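PDB 1W7C: lysyl oxidase from Pichia pastoris, which probably catalyses the oxidative deamination of primary amines, including peptidyl lysine, with a copper ion and a topaquinone cofactor. Local coordinates for residues F487-L492 with G651-P656; S419-N424 with Q691-T696; E160-V165 with F250-K255; L134-S139 with Y389-N394. All coordinates share one frame; numbering follows the deposited sequence.

Contact 1. Residues F487-L492 with G651-P656; sequences FHDHVL and GLHHLP. With CU (copper (II) ion), chain C.
His-488, His-490 and His-654 point from two antiparallel strands to one copper ion, the three-histidine copper site of the copper/topaquinone oxidases. Strands 488-492 and 651-654 are neighbours. His-488 pairs with His-654 and His-490 with Leu-652, both as hydrogen-bonded pairs, which puts all three histidines on the same face of the sheet. The two histidines of the 488-492 strand bind copper through NE2 and His-654 binds through ND1. Each of the three bonds, His-488 NE2, His-490 NE2 and His-654 ND1 to copper, is 2.0 Å. Water 1, 2.2 Å from the copper, is a fourth ligand. With CG anti to the backbone N (chi1 -165°), the His-654 ring turns its ND1 edge to the metal. Its CB lies over one face of the His-488 ring, 3.7 Å from the centroid. The two ring planes are 62° apart. His-490 meets His-654 rim to rim. The far nitrogen of His-654, NE2, is hydrogen-bonded to Asp-660, and ND1 of His-488 to the carbonyl of Ser-486, which should help fix both ring rotations. Pro-656 CG sits over the centre of the His-654 ring. On the other face of the sheet Asp-489 and His-653 lie side by side. NE2 of His-653 is hydrogen-bonded to the Asn-550 carbonyl of the second subunit. The ND1 of His-653 donates to Asp-489 OD1 at 2.6 Å, in its own ring plane but 43° out of the carboxylate plane.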
# COMPACT_ATOMS: atom_id res chain seq x y z
N PHE A 487 -11.10 7.25 -20.03
CA PHE A 487 -10.69 7.70 -18.72
C PHE A 487 -11.83 7.80 -17.72
O PHE A 487 -12.90 8.34 -18.04
CB PHE A 487 -10.12 9.07 -19.03
CG PHE A 487 -9.52 9.84 -17.88
CD1 PHE A 487 -9.47 11.24 -17.96
CD2 PHE A 487 -8.87 9.23 -16.84
CE1 PHE A 487 -8.87 11.98 -16.97
CE2 PHE A 487 -8.26 10.00 -15.84
CZ PHE A 487 -8.28 11.35 -15.90
N HIS A 488 -11.65 7.26 -16.51
CA HIS A 488 -12.71 7.30 -15.53
C HIS A 488 -12.16 7.30 -14.12
O HIS A 488 -11.02 6.89 -13.88
CB HIS A 488 -13.70 6.15 -15.72
CG HIS A 488 -13.05 4.80 -15.66
ND1 HIS A 488 -12.31 4.29 -16.71
CD2 HIS A 488 -12.98 3.86 -14.66
CE1 HIS A 488 -11.82 3.10 -16.37
NE2 HIS A 488 -12.22 2.81 -15.14
N ASP A 489 -12.97 7.82 -13.20
CA ASP A 489 -12.71 7.72 -11.78
C ASP A 489 -13.58 6.66 -11.16
O ASP A 489 -14.78 6.60 -11.42
CB ASP A 489 -13.03 9.04 -11.07
CG ASP A 489 -11.95 10.08 -11.21
OD1 ASP A 489 -10.79 9.73 -11.54
OD2 ASP A 489 -12.22 11.27 -11.01
N HIS A 490 -12.97 5.81 -10.34
CA HIS A 490 -13.66 4.97 -9.37
C HIS A 490 -13.54 5.70 -8.03
O HIS A 490 -12.44 6.07 -7.65
CB HIS A 490 -12.97 3.63 -9.21
CG HIS A 490 -12.96 2.80 -10.45
ND1 HIS A 490 -13.97 1.92 -10.77
CD2 HIS A 490 -11.99 2.62 -11.39
CE1 HIS A 490 -13.64 1.27 -11.88
NE2 HIS A 490 -12.45 1.69 -12.28
N VAL A 491 -14.65 5.87 -7.30
CA VAL A 491 -14.59 6.41 -5.94
C VAL A 491 -15.56 5.63 -5.07
O VAL A 491 -16.68 5.32 -5.51
CB VAL A 491 -14.85 7.93 -5.84
CG1 VAL A 491 -14.28 8.46 -4.52
CG2 VAL A 491 -14.26 8.69 -7.01
N LEU A 492 -15.13 5.26 -3.88
CA LEU A 492 -15.89 4.41 -2.94
C LEU A 492 -15.96 5.18 -1.62
O LEU A 492 -14.95 5.70 -1.17
CB LEU A 492 -15.18 3.06 -2.67
CG LEU A 492 -15.10 2.07 -3.79
CD1 LEU A 492 -13.95 2.38 -4.71
CD2 LEU A 492 -14.97 0.64 -3.24
N GLY A 651 -10.21 5.62 -3.92
CA GLY A 651 -10.45 5.86 -5.32
C GLY A 651 -9.30 5.53 -6.22
O GLY A 651 -8.20 5.24 -5.74
N LEU A 652 -9.56 5.59 -7.52
CA LEU A 652 -8.58 5.34 -8.57
C LEU A 652 -8.92 6.23 -9.75
O LEU A 652 -10.07 6.24 -10.21
CB LEU A 652 -8.66 3.89 -9.05
CG LEU A 652 -8.53 2.78 -7.99
CD1 LEU A 652 -9.01 1.42 -8.51
CD2 LEU A 652 -7.10 2.60 -7.46
N HIS A 653 -7.94 6.93 -10.27
CA HIS A 653 -8.05 7.56 -11.58
C HIS A 653 -7.53 6.56 -12.61
O HIS A 653 -6.32 6.33 -12.72
CB HIS A 653 -7.19 8.81 -11.66
CG HIS A 653 -7.41 9.80 -10.56
ND1 HIS A 653 -8.66 10.25 -10.20
CD2 HIS A 653 -6.53 10.40 -9.73
CE1 HIS A 653 -8.53 11.11 -9.20
NE2 HIS A 653 -7.25 11.20 -8.88
N HIS A 654 -8.43 5.96 -13.36
CA HIS A 654 -8.10 4.83 -14.23
C HIS A 654 -8.04 5.31 -15.67
O HIS A 654 -9.03 5.73 -16.24
CB HIS A 654 -9.12 3.73 -14.06
CG HIS A 654 -8.71 2.42 -14.62
ND1 HIS A 654 -9.55 1.33 -14.60
CD2 HIS A 654 -7.52 1.96 -15.09
CE1 HIS A 654 -8.92 0.27 -15.11
NE2 HIS A 654 -7.69 0.64 -15.41
N LEU A 655 -6.83 5.21 -16.24
CA LEU A 655 -6.53 5.53 -17.63
C LEU A 655 -6.02 4.22 -18.24
O LEU A 655 -4.80 3.92 -18.22
CB LEU A 655 -5.46 6.62 -17.71
CG LEU A 655 -5.16 7.07 -19.14
CD1 LEU A 655 -6.34 7.83 -19.75
CD2 LEU A 655 -3.88 7.91 -19.24
N PRO A 656 -6.91 3.38 -18.73
CA PRO A 656 -6.51 2.05 -19.18
C PRO A 656 -5.48 2.09 -20.30
O PRO A 656 -5.50 2.92 -21.17
CB PRO A 656 -7.81 1.43 -19.64
CG PRO A 656 -8.85 2.08 -18.75
CD PRO A 656 -8.39 3.50 -18.71
CU CU C . -11.48 1.30 -14.00
O HOH W 1 -12.60 -0.33 -14.97

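Contact 2. Residues S419-N424 with Q691-T696; sequences SAITQN and QQVFYT
Ser-419 and Tyr-695 open an antiparallel ladder between strands 419-422 and 692-696. Backbone hydrogen bonds carry it. Ser-419 pairs with Tyr-695 and Ile-421 with Val-693, each through two bonds; Tyr-695 N to Ser-419 O is 2.9 Å. Past the strand, Gln-423 N gives a fifth bond to Gln-691 O, also 2.9 Å. Apolar contacts are few. Val-693 CG1 stands between its backbone N and carbonyl carbon (chi1 62°) and reaches Ile-421 CB at 3.9 Å. On the other face Ala-420 CB sits at the edge of the Phe-694 ring, 4.2 Å from CD2. Thr-422 and Gln-692 lie side by side there. Thr-422 OG1 is hydrogen-bonded to Arg-687, Gln-692 NE2 to the Thr-689 carbonyl, and Tyr-695 OH to Ser-704. Gln-423 and Gln-691 cross with their amide planes 33° apart, and their OE1 atoms, two acceptors, are 3.4 Å apart. Gln-691 OE1 is hydrogen-bonded to Ser-282 of the second subunit, and Ser-419 OG to Tyr-728 of that subunit. Gln-423 O is buried with no partner in the model. The backbone thus joins the strands, while several polar side chains serve bonds beyond them, some across the dimer interface.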
# COMPACT_ATOMS: atom_id res chain seq x y z
N SER A 419 17.54 -12.28 19.44
CA SER A 419 16.65 -11.84 18.39
C SER A 419 15.24 -12.17 18.78
O SER A 419 14.97 -13.29 19.22
CB SER A 419 16.97 -12.54 17.06
OG SER A 419 18.18 -12.07 16.52
N ALA A 420 14.36 -11.19 18.65
CA ALA A 420 12.96 -11.35 19.03
C ALA A 420 12.13 -11.01 17.79
O ALA A 420 12.28 -9.95 17.23
CB ALA A 420 12.64 -10.40 20.17
N ILE A 421 11.34 -11.95 17.30
CA ILE A 421 10.53 -11.74 16.10
C ILE A 421 9.10 -12.22 16.37
O ILE A 421 8.92 -13.30 16.90
CB ILE A 421 11.11 -12.53 14.84
CG1 ILE A 421 12.62 -12.36 14.69
CG2 ILE A 421 10.36 -12.13 13.57
CD1 ILE A 421 13.22 -13.33 13.79
N THR A 422 8.13 -11.42 15.96
CA THR A 422 6.73 -11.75 16.07
C THR A 422 6.16 -11.95 14.68
O THR A 422 6.35 -11.11 13.81
CB THR A 422 5.97 -10.62 16.77
OG1 THR A 422 6.45 -10.52 18.12
CG2 THR A 422 4.48 -10.95 16.85
N GLN A 423 5.49 -13.07 14.47
CA GLN A 423 4.79 -13.37 13.22
C GLN A 423 3.59 -12.44 13.04
O GLN A 423 3.15 -11.77 13.96
CB GLN A 423 4.36 -14.84 13.16
CG GLN A 423 5.47 -15.82 13.29
CD GLN A 423 4.94 -17.22 13.23
OE1 GLN A 423 4.56 -17.76 14.25
NE2 GLN A 423 4.88 -17.79 12.05
N ASN A 424 3.06 -12.45 11.83
CA ASN A 424 1.99 -11.53 11.43
C ASN A 424 0.81 -12.28 10.77
O ASN A 424 0.51 -12.07 9.62
CB ASN A 424 2.58 -10.51 10.45
CG ASN A 424 1.76 -9.27 10.25
OD1 ASN A 424 0.77 -9.00 10.94
ND2 ASN A 424 2.22 -8.44 9.30
N GLN A 691 2.67 -16.33 18.88
CA GLN A 691 3.24 -16.53 17.55
C GLN A 691 4.48 -15.64 17.40
O GLN A 691 4.50 -14.67 16.63
CB GLN A 691 2.19 -16.23 16.47
CG GLN A 691 0.94 -17.09 16.61
CD GLN A 691 1.24 -18.58 16.55
OE1 GLN A 691 1.71 -19.09 15.53
NE2 GLN A 691 0.99 -19.27 17.66
N GLN A 692 5.49 -15.97 18.20
CA GLN A 692 6.74 -15.23 18.22
C GLN A 692 7.87 -16.15 18.66
O GLN A 692 7.60 -17.27 19.12
CB GLN A 692 6.61 -13.97 19.10
CG GLN A 692 6.20 -14.18 20.52
CD GLN A 692 6.21 -12.86 21.29
OE1 GLN A 692 7.26 -12.30 21.54
NE2 GLN A 692 5.03 -12.40 21.72
N VAL A 693 9.11 -15.68 18.48
CA VAL A 693 10.31 -16.43 18.87
C VAL A 693 11.20 -15.48 19.65
O VAL A 693 11.26 -14.28 19.36
CB VAL A 693 11.06 -17.03 17.63
CG1 VAL A 693 11.56 -15.95 16.69
CG2 VAL A 693 12.20 -17.93 18.07
N PHE A 694 11.90 -16.05 20.63
CA PHE A 694 12.92 -15.35 21.38
C PHE A 694 14.14 -16.23 21.37
O PHE A 694 14.16 -17.28 21.98
CB PHE A 694 12.44 -15.04 22.80
CG PHE A 694 13.40 -14.23 23.62
CD1 PHE A 694 13.82 -14.67 24.88
CD2 PHE A 694 13.85 -13.00 23.18
CE1 PHE A 694 14.68 -13.90 25.64
CE2 PHE A 694 14.73 -12.23 23.95
CZ PHE A 694 15.13 -12.68 25.18
N TYR A 695 15.13 -15.79 20.61
CA TYR A 695 16.41 -16.47 20.46
C TYR A 695 17.41 -15.74 21.33
O TYR A 695 17.48 -14.51 21.29
CB TYR A 695 16.86 -16.36 18.98
CG TYR A 695 18.32 -16.71 18.78
CD1 TYR A 695 19.33 -15.74 18.92
CD2 TYR A 695 18.68 -17.99 18.44
CE1 TYR A 695 20.65 -16.07 18.77
CE2 TYR A 695 20.02 -18.36 18.28
CZ TYR A 695 20.99 -17.37 18.43
OH TYR A 695 22.32 -17.70 18.26
N THR A 696 18.20 -16.48 22.09
CA THR A 696 19.30 -15.90 22.84
C THR A 696 20.57 -16.65 22.60
O THR A 696 20.55 -17.85 22.39
CB THR A 696 19.01 -15.89 24.34
OG1 THR A 696 18.67 -17.20 24.78
CG2 THR A 696 17.78 -15.01 24.65

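Contact 3. Residues E160-V165 with F250-K255; sequences EGLIGV and FVTLPK
The carbonyl O of Gly-161, near the C-terminal end of helix 153-163, accepts from Lys-255 NZ at 3.1 Å. The amine comes in tilted 30° from the carbonyl plane. Water 3 adds a weak bond to the same oxygen and ties it to Thr-252 OG1. Lys-255 NZ also donates to water 2, 2.9 Å away, which in turn donates to Glu-160 O. Water 4 gives one proton to Leu-162 O and the other to Leu-253 O. The carbonyls of Glu-160, Gly-161 and Leu-162 are thus met by water, and that of Gly-161 also by the lysine amine, which probably suits the negative end of the helix dipole. Extended beyond CG, the Lys-255 chain lays its methylenes along the Leu-162 and Ile-163 carbonyls. Lys-255 CE passes 3.4 Å from Leu-162 O, and Lys-255 CD lies 3.9 Å from Gly-164 CA. Gly-164 leaves the helix with positive phi (102°). Leu-162 CD2 meets the edge of the Phe-250 ring, 3.6 Å from CE2, and the side chains cross at about a right angle. Tyr-230 of strand 224-230 and Met-245 of helix 238-246 touch both Leu-162 and Phe-250, so the contact joins helix 153-163 to the loop after helix 238-246.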
# COMPACT_ATOMS: atom_id res chain seq x y z
N GLU A 160 -26.00 -1.72 -40.32
CA GLU A 160 -25.09 -2.66 -40.99
C GLU A 160 -24.08 -1.91 -41.84
O GLU A 160 -22.91 -2.26 -41.88
CB GLU A 160 -25.85 -3.69 -41.83
CG GLU A 160 -24.93 -4.73 -42.45
CD GLU A 160 -25.64 -5.97 -42.93
OE1 GLU A 160 -26.82 -5.87 -43.29
OE2 GLU A 160 -25.00 -7.04 -42.96
N GLY A 161 -24.54 -0.88 -42.54
CA GLY A 161 -23.66 -0.05 -43.36
C GLY A 161 -22.54 0.61 -42.58
O GLY A 161 -21.41 0.63 -43.04
N LEU A 162 -22.86 1.18 -41.43
CA LEU A 162 -21.86 1.90 -40.63
C LEU A 162 -20.95 0.96 -39.84
O LEU A 162 -19.77 1.21 -39.70
CB LEU A 162 -22.55 2.88 -39.67
CG LEU A 162 -23.31 4.03 -40.35
CD1 LEU A 162 -24.02 4.90 -39.30
CD2 LEU A 162 -22.40 4.90 -41.21
N ILE A 163 -21.52 -0.12 -39.31
CA ILE A 163 -20.86 -0.96 -38.32
C ILE A 163 -20.22 -2.21 -38.92
O ILE A 163 -19.19 -2.65 -38.43
CB ILE A 163 -21.86 -1.31 -37.17
CG1 ILE A 163 -22.28 -0.01 -36.48
CG2 ILE A 163 -21.24 -2.28 -36.16
CD1 ILE A 163 -23.48 -0.13 -35.56
N GLY A 164 -20.84 -2.78 -39.94
CA GLY A 164 -20.29 -3.91 -40.65
C GLY A 164 -20.89 -5.26 -40.30
O GLY A 164 -20.52 -6.27 -40.88
N VAL A 165 -21.83 -5.28 -39.35
CA VAL A 165 -22.56 -6.50 -39.02
C VAL A 165 -24.04 -6.15 -38.94
O VAL A 165 -24.38 -5.00 -38.71
CB VAL A 165 -22.07 -7.13 -37.67
CG1 VAL A 165 -20.55 -7.41 -37.69
CG2 VAL A 165 -22.44 -6.22 -36.49
N PHE A 250 -19.61 11.06 -47.86
CA PHE A 250 -19.86 10.53 -46.51
C PHE A 250 -18.67 9.75 -45.99
O PHE A 250 -18.16 8.86 -46.67
CB PHE A 250 -21.11 9.63 -46.46
CG PHE A 250 -21.51 9.25 -45.07
CD1 PHE A 250 -22.26 10.12 -44.29
CD2 PHE A 250 -21.10 8.04 -44.52
CE1 PHE A 250 -22.59 9.78 -42.98
CE2 PHE A 250 -21.42 7.69 -43.22
CZ PHE A 250 -22.17 8.56 -42.45
N VAL A 251 -18.26 10.07 -44.76
CA VAL A 251 -17.13 9.41 -44.11
C VAL A 251 -17.64 8.30 -43.19
O VAL A 251 -18.38 8.56 -42.24
CB VAL A 251 -16.26 10.43 -43.34
CG1 VAL A 251 -15.16 9.73 -42.53
CG2 VAL A 251 -15.65 11.45 -44.32
N THR A 252 -17.25 7.07 -43.50
CA THR A 252 -17.47 5.94 -42.62
C THR A 252 -16.17 5.65 -41.88
O THR A 252 -15.12 5.44 -42.49
CB THR A 252 -17.91 4.72 -43.41
OG1 THR A 252 -19.11 5.02 -44.13
CG2 THR A 252 -18.32 3.58 -42.47
N LEU A 253 -16.24 5.68 -40.56
CA LEU A 253 -15.06 5.43 -39.76
C LEU A 253 -14.69 3.93 -39.80
O LEU A 253 -15.55 3.08 -40.06
CB LEU A 253 -15.30 5.87 -38.33
CG LEU A 253 -15.52 7.35 -38.11
CD1 LEU A 253 -16.08 7.58 -36.72
CD2 LEU A 253 -14.22 8.15 -38.32
N PRO A 254 -13.42 3.62 -39.56
CA PRO A 254 -12.97 2.23 -39.56
C PRO A 254 -13.81 1.31 -38.67
O PRO A 254 -14.14 1.63 -37.53
CB PRO A 254 -11.52 2.33 -39.06
CG PRO A 254 -11.08 3.70 -39.50
CD PRO A 254 -12.31 4.55 -39.30
N LYS A 255 -14.15 0.16 -39.23
CA LYS A 255 -15.02 -0.81 -38.57
C LYS A 255 -14.20 -1.80 -37.75
O LYS A 255 -13.04 -2.08 -38.05
CB LYS A 255 -15.89 -1.54 -39.62
CG LYS A 255 -16.82 -0.59 -40.37
CD LYS A 255 -17.55 -1.27 -41.53
CE LYS A 255 -18.33 -0.25 -42.35
NZ LYS A 255 -18.80 -0.84 -43.62
O HOH W 2 -21.14 -2.52 -43.86
O HOH W 3 -21.25 3.52 -44.66
O HOH W 4 -17.90 2.75 -38.57

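Contact 4. Residues L134-S139 with Y389-N394; sequences LDRIKS and YDEFYN. With NAG (2-acetamido-2-deoxy-beta-D-glucopyranose), chain T.
The guanidinium of Arg-136 overhangs the CD2 edge of the Tyr-389 ring, nearly parallel to it, their planes 19° apart. CD2 of Tyr-389 is on one guanidinium face, 3.3 Å above the Arg-136 plane and offset toward the rim. Arg-136 CD in turn sits over the Tyr-389 ring face, 3.8 Å from its centroid, a CH-pi contact. At the guanidinium edge, in plane, is the hydroxyl of Tyr-393, whose ring is turned 70° from it. Arg-136 NH2 donates to Tyr-393 OH at 3.2 Å. The side chain is extended from CG to NE, which lays it across the Tyr-389 ring and carries the charged end on to Tyr-393. Water 5 accepts from Arg-136 NH1 and bridges it to Glu-391 OE1, 2.6 Å from the water. Arg-136 NH1 and Glu-391 OE1 are 4.4 Å apart, beyond a salt bridge; Glu-391 OE2 has its own with Arg-735. At the far end of the Tyr-389 ring, OH accepts a long hydrogen bond from Arg-136 N, 3.3 Å, and rests against Asp-135 CB. Asp-135 is the N-cap of the helix. Asp-135 OD2 accepts from Lys-138 N at 2.9 Å, and its OD1 is hydrogen-bonded to Tyr-54 OH. Further along, Asn-394 ND2 carries an N-linked N-acetylglucosamine through C1. Tyr-389 and Asp-390, both at positive phi, form the tight turn, close to type I', of the beta hairpin 380-388/391-405. The contact joins this turn to the start of helix 136-150, and Leu-56 of strand 53-61 touches both Asp-135 and Tyr-389.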
# COMPACT_ATOMS: atom_id res chain seq x y z
N LEU A 134 -34.19 2.49 -12.12
CA LEU A 134 -34.11 1.74 -13.36
C LEU A 134 -34.36 0.27 -13.04
O LEU A 134 -33.44 -0.52 -12.88
CB LEU A 134 -32.75 1.94 -14.02
CG LEU A 134 -32.54 1.24 -15.37
CD1 LEU A 134 -33.59 1.67 -16.41
CD2 LEU A 134 -31.13 1.51 -15.90
N ASP A 135 -35.64 -0.04 -12.90
CA ASP A 135 -36.07 -1.33 -12.43
C ASP A 135 -36.36 -2.24 -13.62
O ASP A 135 -36.19 -1.85 -14.77
CB ASP A 135 -37.24 -1.24 -11.43
CG ASP A 135 -38.54 -0.85 -12.04
OD1 ASP A 135 -39.53 -0.90 -11.25
OD2 ASP A 135 -38.67 -0.41 -13.21
N ARG A 136 -36.79 -3.45 -13.34
CA ARG A 136 -37.00 -4.45 -14.40
C ARG A 136 -38.03 -3.95 -15.41
O ARG A 136 -37.89 -4.18 -16.61
CB ARG A 136 -37.45 -5.78 -13.82
CG ARG A 136 -36.35 -6.51 -13.14
CD ARG A 136 -36.70 -7.90 -12.69
NE ARG A 136 -35.53 -8.50 -12.06
CZ ARG A 136 -35.54 -9.60 -11.34
NH1 ARG A 136 -36.66 -10.29 -11.17
NH2 ARG A 136 -34.40 -10.05 -10.82
N ILE A 137 -39.04 -3.26 -14.91
CA ILE A 137 -40.14 -2.76 -15.75
C ILE A 137 -39.66 -1.64 -16.68
O ILE A 137 -39.92 -1.67 -17.90
CB ILE A 137 -41.33 -2.32 -14.85
CG1 ILE A 137 -41.85 -3.50 -13.99
CG2 ILE A 137 -42.45 -1.73 -15.71
CD1 ILE A 137 -42.05 -4.77 -14.74
N LYS A 138 -38.93 -0.67 -16.13
CA LYS A 138 -38.40 0.42 -16.95
C LYS A 138 -37.33 -0.07 -17.92
O LYS A 138 -37.30 0.40 -19.06
CB LYS A 138 -37.86 1.56 -16.09
CG LYS A 138 -37.46 2.78 -16.88
CD LYS A 138 -37.47 4.03 -16.03
CE LYS A 138 -38.86 4.65 -15.92
NZ LYS A 138 -38.97 5.72 -14.87
N SER A 139 -36.47 -0.99 -17.49
CA SER A 139 -35.47 -1.59 -18.40
C SER A 139 -36.12 -2.26 -19.60
O SER A 139 -35.68 -2.11 -20.73
CB SER A 139 -34.61 -2.59 -17.65
OG SER A 139 -33.79 -1.87 -16.75
N TYR A 389 -38.09 -8.29 -6.23
CA TYR A 389 -39.08 -8.60 -7.27
C TYR A 389 -39.64 -10.00 -7.10
O TYR A 389 -39.51 -10.87 -7.99
CB TYR A 389 -38.47 -8.51 -8.65
CG TYR A 389 -37.80 -7.22 -9.03
CD1 TYR A 389 -38.55 -6.10 -9.38
CD2 TYR A 389 -36.43 -7.14 -9.12
CE1 TYR A 389 -37.92 -4.93 -9.77
CE2 TYR A 389 -35.79 -5.99 -9.50
CZ TYR A 389 -36.54 -4.88 -9.82
OH TYR A 389 -35.89 -3.75 -10.21
N ASP A 390 -40.23 -10.21 -5.94
CA ASP A 390 -41.02 -11.41 -5.66
C ASP A 390 -40.21 -12.67 -5.31
O ASP A 390 -40.81 -13.69 -5.03
CB ASP A 390 -42.00 -11.72 -6.81
CG ASP A 390 -43.04 -10.61 -7.03
OD1 ASP A 390 -43.59 -10.53 -8.16
OD2 ASP A 390 -43.39 -9.79 -6.13
N GLU A 391 -38.87 -12.60 -5.29
CA GLU A 391 -38.05 -13.76 -5.01
C GLU A 391 -37.02 -13.52 -3.89
O GLU A 391 -36.38 -12.47 -3.82
CB GLU A 391 -37.37 -14.24 -6.29
CG GLU A 391 -38.38 -14.71 -7.34
CD GLU A 391 -37.72 -15.10 -8.64
OE1 GLU A 391 -37.15 -14.22 -9.30
OE2 GLU A 391 -37.79 -16.30 -9.00
N PHE A 392 -36.94 -14.49 -2.98
CA PHE A 392 -35.90 -14.56 -1.97
C PHE A 392 -34.71 -15.29 -2.56
O PHE A 392 -34.86 -16.40 -3.06
CB PHE A 392 -36.47 -15.26 -0.73
CG PHE A 392 -35.53 -15.33 0.46
CD1 PHE A 392 -34.64 -16.39 0.62
CD2 PHE A 392 -35.58 -14.36 1.45
CE1 PHE A 392 -33.81 -16.47 1.75
CE2 PHE A 392 -34.74 -14.42 2.56
CZ PHE A 392 -33.86 -15.49 2.72
N TYR A 393 -33.54 -14.66 -2.49
CA TYR A 393 -32.30 -15.20 -3.06
C TYR A 393 -31.37 -15.65 -1.91
O TYR A 393 -31.00 -14.83 -1.06
CB TYR A 393 -31.56 -14.13 -3.87
CG TYR A 393 -32.23 -13.67 -5.16
CD1 TYR A 393 -33.36 -12.85 -5.13
CD2 TYR A 393 -31.69 -13.99 -6.39
CE1 TYR A 393 -33.94 -12.40 -6.29
CE2 TYR A 393 -32.27 -13.55 -7.55
CZ TYR A 393 -33.41 -12.77 -7.50
OH TYR A 393 -34.01 -12.33 -8.65
N ASN A 394 -31.00 -16.91 -1.91
CA ASN A 394 -30.04 -17.44 -0.98
C ASN A 394 -28.71 -17.55 -1.72
O ASN A 394 -28.62 -18.25 -2.73
CB ASN A 394 -30.51 -18.83 -0.55
CG ASN A 394 -30.21 -19.15 0.88
OD1 ASN A 394 -29.99 -18.29 1.71
ND2 ASN A 394 -30.28 -20.45 1.18
C1 NAG T . -29.78 -20.84 2.47
C2 NAG T . -30.96 -21.72 2.92
C3 NAG T . -30.64 -22.45 4.22
C4 NAG T . -29.35 -23.24 4.06
C5 NAG T . -28.24 -22.33 3.50
C6 NAG T . -26.96 -23.13 3.22
C7 NAG T . -33.28 -21.25 2.36
C8 NAG T . -34.58 -20.90 3.01
N2 NAG T . -32.19 -20.96 3.07
O3 NAG T . -31.68 -23.34 4.58
O4 NAG T . -29.00 -23.83 5.29
O5 NAG T . -28.68 -21.73 2.30
O6 NAG T . -27.19 -23.98 2.11
O7 NAG T . -33.25 -21.78 1.25
O HOH W 5 -36.49 -11.80 -8.66

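Contact 1 holds the copper site and is buried, its centre about 14 Å from the centre of the chain. Its His-490 side chain is about 6 Å from that of Asp-358, the predicted proton acceptor. The other contacts lie away from the annotated active-site residues. Contact 2 is 41 Å from contact 1, centre to centre, yet both touch the second subunit. Along the chain, contact 1 is nested inside the loop that contact 2 closes. Contacts 3 and 4 touch no other protein chain of the assembly. Their centres are 37 Å apart, and they use successive helices, 153-163 and 136-150. Contacts 2 and 3, 68 Å apart between centres, lie on opposite sides of the chain's centre.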